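Local atomic coordinates of putative nucleoside-diphosphate-sugar epimerase (Staphylococcus aureus subsp. aureus, PDB entry 3E48), a protein that is of unknown function but probably binds NAD(P)(H) through a Rossmann fold and may act as a nucleoside-diphosphate-sugar epimerase. Residues L51-F54 / S58-E61; I72-H77 / I83-N88. All coordinates share one frame; numbering follows the deposited sequence.

Contact 1 of 2, residues L51-F54 / S58-E61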
loop_
_atom_site.group_PDB
_atom_site.type_symbol
_atom_site.label_atom_id
_atom_site.label_comp_id
_atom_site.label_asym_id
_atom_site.label_seq_id
_atom_site.Cartn_x
_atom_site.Cartn_y
_atom_site.Cartn_z
ATOM N N LEU B 51 -21.308 -10.339 12.399
ATOM C CA LEU B 51 -20.108 -9.520 12.449
ATOM C C LEU B 51 -20.271 -8.199 11.697
ATOM O O LEU B 51 -20.971 -8.127 10.687
ATOM C CB LEU B 51 -18.943 -10.315 11.848
ATOM C CG LEU B 51 -17.646 -9.590 11.491
ATOM C CD1 LEU B 51 -16.985 -9.058 12.747
ATOM C CD2 LEU B 51 -16.718 -10.557 10.766
ATOM N N ASP B 52 -19.629 -7.159 12.216
ATOM C CA ASP B 52 -19.637 -5.829 11.608
ATOM C C ASP B 52 -18.165 -5.448 11.486
ATOM O O ASP B 52 -17.500 -5.206 12.493
ATOM C CB ASP B 52 -20.371 -4.836 12.519
ATOM C CG ASP B 52 -20.279 -3.394 12.029
ATOM O OD1 ASP B 52 -20.801 -2.504 12.733
ATOM O OD2 ASP B 52 -19.689 -3.141 10.955
ATOM N N TYR B 53 -17.655 -5.421 10.257
ATOM C CA TYR B 53 -16.254 -5.084 10.009
ATOM C C TYR B 53 -15.779 -3.797 10.663
ATOM O O TYR B 53 -14.609 -3.678 11.027
ATOM C CB TYR B 53 -15.988 -4.933 8.513
ATOM C CG TYR B 53 -15.837 -6.209 7.725
ATOM C CD1 TYR B 53 -15.452 -6.158 6.391
ATOM C CD2 TYR B 53 -16.079 -7.459 8.296
ATOM C CE1 TYR B 53 -15.305 -7.307 5.634
ATOM C CE2 TYR B 53 -15.937 -8.629 7.540
ATOM C CZ TYR B 53 -15.548 -8.538 6.209
ATOM O OH TYR B 53 -15.389 -9.674 5.447
ATOM N N PHE B 54 -16.680 -2.832 10.801
ATOM C CA PHE B 54 -16.300 -1.544 11.354
ATOM C C PHE B 54 -16.593 -1.362 12.828
ATOM O O PHE B 54 -16.668 -0.241 13.328
ATOM C CB PHE B 54 -16.938 -0.447 10.508
ATOM C CG PHE B 54 -16.463 -0.459 9.085
ATOM C CD1 PHE B 54 -15.257 0.141 8.741
ATOM C CD2 PHE B 54 -17.183 -1.131 8.103
ATOM C CE1 PHE B 54 -14.771 0.068 7.439
ATOM C CE2 PHE B 54 -16.711 -1.212 6.800
ATOM C CZ PHE B 54 -15.500 -0.611 6.465
ATOM N N SER B 58 -17.000 -6.289 17.658
ATOM C CA SER B 58 -17.792 -7.264 16.922
ATOM C C SER B 58 -16.813 -8.264 16.298
ATOM O O SER B 58 -17.057 -9.473 16.305
ATOM C CB SER B 58 -18.617 -6.577 15.827
ATOM O OG SER B 58 -19.383 -7.519 15.099
HETATM N N MSE B 59 -15.699 -7.761 15.768
HETATM C CA MSE B 59 -14.690 -8.636 15.164
HETATM C C MSE B 59 -14.018 -9.485 16.240
HETATM O O MSE B 59 -13.806 -10.683 16.056
HETATM C CB MSE B 59 -13.639 -7.810 14.405
HETATM C CG MSE B 59 -14.064 -7.374 13.000
HETATM SE SE MSE B 59 -13.401 -8.538 11.553
HETATM C CE MSE B 59 -12.350 -7.223 10.595
ATOM N N VAL B 60 -13.676 -8.865 17.366
ATOM C CA VAL B 60 -13.053 -9.595 18.467
ATOM C C VAL B 60 -13.940 -10.760 18.905
ATOM O O VAL B 60 -13.470 -11.894 19.053
ATOM C CB VAL B 60 -12.811 -8.680 19.692
ATOM C CG1 VAL B 60 -12.357 -9.512 20.882
ATOM C CG2 VAL B 60 -11.766 -7.633 19.354
ATOM N N GLU B 61 -15.224 -10.482 19.106
ATOM C CA GLU B 61 -16.160 -11.517 19.533
ATOM C C GLU B 61 -16.277 -12.649 18.518
ATOM O O GLU B 61 -16.236 -13.822 18.880
ATOM C CB GLU B 61 -17.547 -10.910 19.779
ATOM C CG GLU B 61 -17.624 -9.997 20.988
ATOM C CD GLU B 61 -17.205 -10.699 22.269
ATOM O OE1 GLU B 61 -17.690 -11.825 22.512
ATOM O OE2 GLU B 61 -16.398 -10.119 23.030
#

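Contact 2 of 2, residues I72-H77 / I83-N88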
loop_
_atom_site.group_PDB
_atom_site.type_symbol
_atom_site.label_atom_id
_atom_site.label_comp_id
_atom_site.label_asym_id
_atom_site.label_seq_id
_atom_site.Cartn_x
_atom_site.Cartn_y
_atom_site.Cartn_z
ATOM N N ILE B 72 -12.547 -11.523 3.495
ATOM C CA ILE B 72 -12.947 -10.970 2.209
ATOM C C ILE B 72 -13.242 -9.493 2.451
ATOM O O ILE B 72 -14.179 -9.152 3.173
ATOM C CB ILE B 72 -14.217 -11.655 1.670
ATOM C CG1 ILE B 72 -13.933 -13.142 1.450
ATOM C CG2 ILE B 72 -14.669 -10.986 0.371
ATOM C CD1 ILE B 72 -15.133 -13.933 0.982
ATOM N N PRO B 73 -12.433 -8.598 1.866
ATOM C CA PRO B 73 -12.646 -7.156 2.044
ATOM C C PRO B 73 -14.033 -6.701 1.592
ATOM O O PRO B 73 -14.651 -7.332 0.734
ATOM C CB PRO B 73 -11.544 -6.535 1.188
ATOM C CG PRO B 73 -10.436 -7.530 1.290
ATOM C CD PRO B 73 -11.177 -8.857 1.141
ATOM N N SER B 74 -14.512 -5.606 2.174
ATOM C CA SER B 74 -15.814 -5.047 1.815
ATOM C C SER B 74 -15.639 -4.199 0.557
ATOM O O SER B 74 -14.539 -4.123 0.009
ATOM C CB SER B 74 -16.348 -4.159 2.941
ATOM O OG SER B 74 -15.584 -2.964 3.063
ATOM N N ILE B 75 -16.718 -3.564 0.102
ATOM C CA ILE B 75 -16.647 -2.713 -1.084
ATOM C C ILE B 75 -16.685 -1.234 -0.720
ATOM O O ILE B 75 -16.845 -0.383 -1.588
ATOM C CB ILE B 75 -17.798 -3.009 -2.085
ATOM C CG1 ILE B 75 -19.128 -3.161 -1.347
ATOM C CG2 ILE B 75 -17.481 -4.260 -2.886
ATOM C CD1 ILE B 75 -19.720 -1.864 -0.847
ATOM N N ILE B 76 -16.537 -0.932 0.567
ATOM C CA ILE B 76 -16.553 0.450 1.037
ATOM C C ILE B 76 -15.454 1.268 0.362
ATOM O O ILE B 76 -14.346 0.774 0.149
ATOM C CB ILE B 76 -16.341 0.518 2.568
ATOM C CG1 ILE B 76 -17.507 -0.170 3.294
ATOM C CG2 ILE B 76 -16.190 1.966 3.017
ATOM C CD1 ILE B 76 -18.867 0.439 3.014
ATOM N N HIS B 77 -15.761 2.517 0.023
ATOM C CA HIS B 77 -14.786 3.402 -0.611
ATOM C C HIS B 77 -14.944 4.816 -0.056
ATOM O O HIS B 77 -15.995 5.160 0.485
ATOM C CB HIS B 77 -14.985 3.418 -2.132
ATOM C CG HIS B 77 -16.338 3.893 -2.561
ATOM N ND1 HIS B 77 -17.487 3.162 -2.346
ATOM C CD2 HIS B 77 -16.729 5.034 -3.177
ATOM C CE1 HIS B 77 -18.526 3.833 -2.808
ATOM N NE2 HIS B 77 -18.094 4.973 -3.318
ATOM N N ILE B 83 -9.968 1.305 5.352
ATOM C CA ILE B 83 -8.836 0.964 6.216
ATOM C C ILE B 83 -9.161 0.368 7.591
ATOM O O ILE B 83 -8.544 -0.612 8.006
ATOM C CB ILE B 83 -7.933 2.207 6.454
ATOM C CG1 ILE B 83 -7.291 2.628 5.142
ATOM C CG2 ILE B 83 -6.869 1.898 7.498
ATOM C CD1 ILE B 83 -6.513 1.525 4.473
ATOM N N PRO B 84 -10.114 0.960 8.327
ATOM C CA PRO B 84 -10.455 0.429 9.655
ATOM C C PRO B 84 -10.730 -1.075 9.643
ATOM O O PRO B 84 -10.524 -1.774 10.633
ATOM C CB PRO B 84 -11.679 1.253 10.041
ATOM C CG PRO B 84 -11.363 2.596 9.416
ATOM C CD PRO B 84 -10.885 2.185 8.040
ATOM N N GLU B 85 -11.183 -1.549 8.493
ATOM C CA GLU B 85 -11.493 -2.947 8.247
ATOM C C GLU B 85 -10.318 -3.859 8.597
ATOM O O GLU B 85 -10.446 -4.814 9.380
ATOM C CB GLU B 85 -11.789 -3.072 6.770
ATOM C CG GLU B 85 -12.490 -4.274 6.324
ATOM C CD GLU B 85 -12.929 -4.091 4.905
ATOM O OE1 GLU B 85 -12.164 -4.442 3.978
ATOM O OE2 GLU B 85 -14.032 -3.549 4.730
ATOM N N VAL B 86 -9.174 -3.561 7.993
ATOM C CA VAL B 86 -7.968 -4.353 8.204
ATOM C C VAL B 86 -7.391 -4.109 9.588
ATOM O O VAL B 86 -6.811 -5.011 10.181
ATOM C CB VAL B 86 -6.889 -4.044 7.128
ATOM C CG1 VAL B 86 -6.432 -2.599 7.230
ATOM C CG2 VAL B 86 -5.711 -4.997 7.292
ATOM N N GLU B 87 -7.540 -2.891 10.101
ATOM C CA GLU B 87 -7.044 -2.606 11.438
ATOM C C GLU B 87 -7.807 -3.504 12.403
ATOM O O GLU B 87 -7.216 -4.102 13.294
ATOM C CB GLU B 87 -7.278 -1.142 11.822
ATOM C CG GLU B 87 -6.315 -0.134 11.194
ATOM C CD GLU B 87 -4.890 -0.264 11.700
ATOM O OE1 GLU B 87 -4.698 -0.631 12.877
ATOM O OE2 GLU B 87 -3.952 0.024 10.931
ATOM N N ASN B 88 -9.118 -3.609 12.216
ATOM C CA ASN B 88 -9.919 -4.437 13.101
ATOM C C ASN B 88 -9.592 -5.911 12.937
ATOM O O ASN B 88 -9.572 -6.663 13.913
ATOM C CB ASN B 88 -11.408 -4.168 12.882
ATOM C CG ASN B 88 -11.821 -2.801 13.396
ATOM O OD1 ASN B 88 -11.118 -2.203 14.217
ATOM N ND2 ASN B 88 -12.965 -2.304 12.932
#

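Contact 1 of 2, residues L51-F54 / S58-E61
Leu51 and Met59, the latter present as selenomethionine, form the tight half of this contact. Leu51 CD1 presses against Met59 CG and, equally closely, against Met59 CA on the helix backbone, both at 3.4 Å, nearer than carbons usually sit. Leu51 CD2 lies 4.0 Å from Met59 SE and meets the Tyr53 ring at its edge, in plane. The Met59 chain bends at chi2, which brings SE to 5.3 Å from the Tyr53 ring centroid and 48° off its normal, an oblique Met-aromatic contact. Leu89 and Ala92 of helix 84-96 cover Met59 further.

The polar half, made by Ser58 and Asp52, is looser and partly exposed. With Ser58 OG anti to its own backbone N (chi1 180°), the hydroxyl reaches back to the loop and accepts from Asp52 N at 2.9 Å, a bent bond of 141°. Asp52 itself folds over the chain that follows: its OD2 takes Phe54 N at 3.0 Å, the donor standing above the carboxylate plane, which makes an Asx turn. The arrangement is the strand-to-helix turn of a right-handed beta-alpha-beta crossover, from strand 47-50 into helix 56-63 and on to strand 68-71, in a Rossmann fold.

Contact 2 of 2, residues I72-H77 / I83-N88
The carboxylate of Glu85 is the flat group that meets Ser74 and Pro73. Ser74 N stands over one of its faces, 42° out of the plane as seen from OE1, and Pro73 CA and the Tyr53 ring lie on that same side. On the opposite side the rim of the Phe54 ring approaches OE2 obliquely. Ser74 OG comes to the OE2 edge, close to the carboxylate plane. Ser74 N-H gives its straighter bond to Glu85 OE1 at 3.2 Å (159°) and shares a weak one with Glu85 OE2 at 3.3 Å, so one backbone donor spans both oxygens. Glu85 OE1 also packs on Pro73, 3.5 Å from CB. On the other oxygen, Ser74 OG is modelled only 2.4 Å from Glu85 OE2; the hydrogen bond is plausible, but so short a distance is doubtful.

In this Rossmann fold, residues 72-77 leave the C-terminal end of strand 68-71, the edge along which relatives bind the dinucleotide, and the carboxylate ties that loop to the first turn of helix 84-96. Glu85 spans the gap because its chain is stretched, CG anti to the backbone N (chi1 -163°) and extended beyond CG. Glu85 is buried, and the Ser74 N-H probably offsets part of the cost of placing its acid group there. Ser74 OG also takes a weak bond from Ile76 N at 3.4 Å. Pro84 and Glu87 of the same helix pack on Phe80 of the second subunit.

Contacts 1 and 2 follow in series along the chain, and their centres lie 11 Å apart on the same side of the molecule. Tyr53 joins them: Tyr53 OH is 2.6 Å from Ile72 O and Tyr53 O is 2.9 Å from Asn88 ND2, both probable hydrogen bonds, while Tyr53 CD1 packs 3.4 Å from Glu85 OE2. Met59 CE, 3.3 Å from Glu85 O, brings helix 56-63 against helix 84-96. Both contacts involve loops leaving parallel strands, 47-50 and 68-71, which flank strands 28-32 and 3-6 in the sheet. By analogy with Rossmann relatives, these loops probably border the NAD(P)-binding cleft.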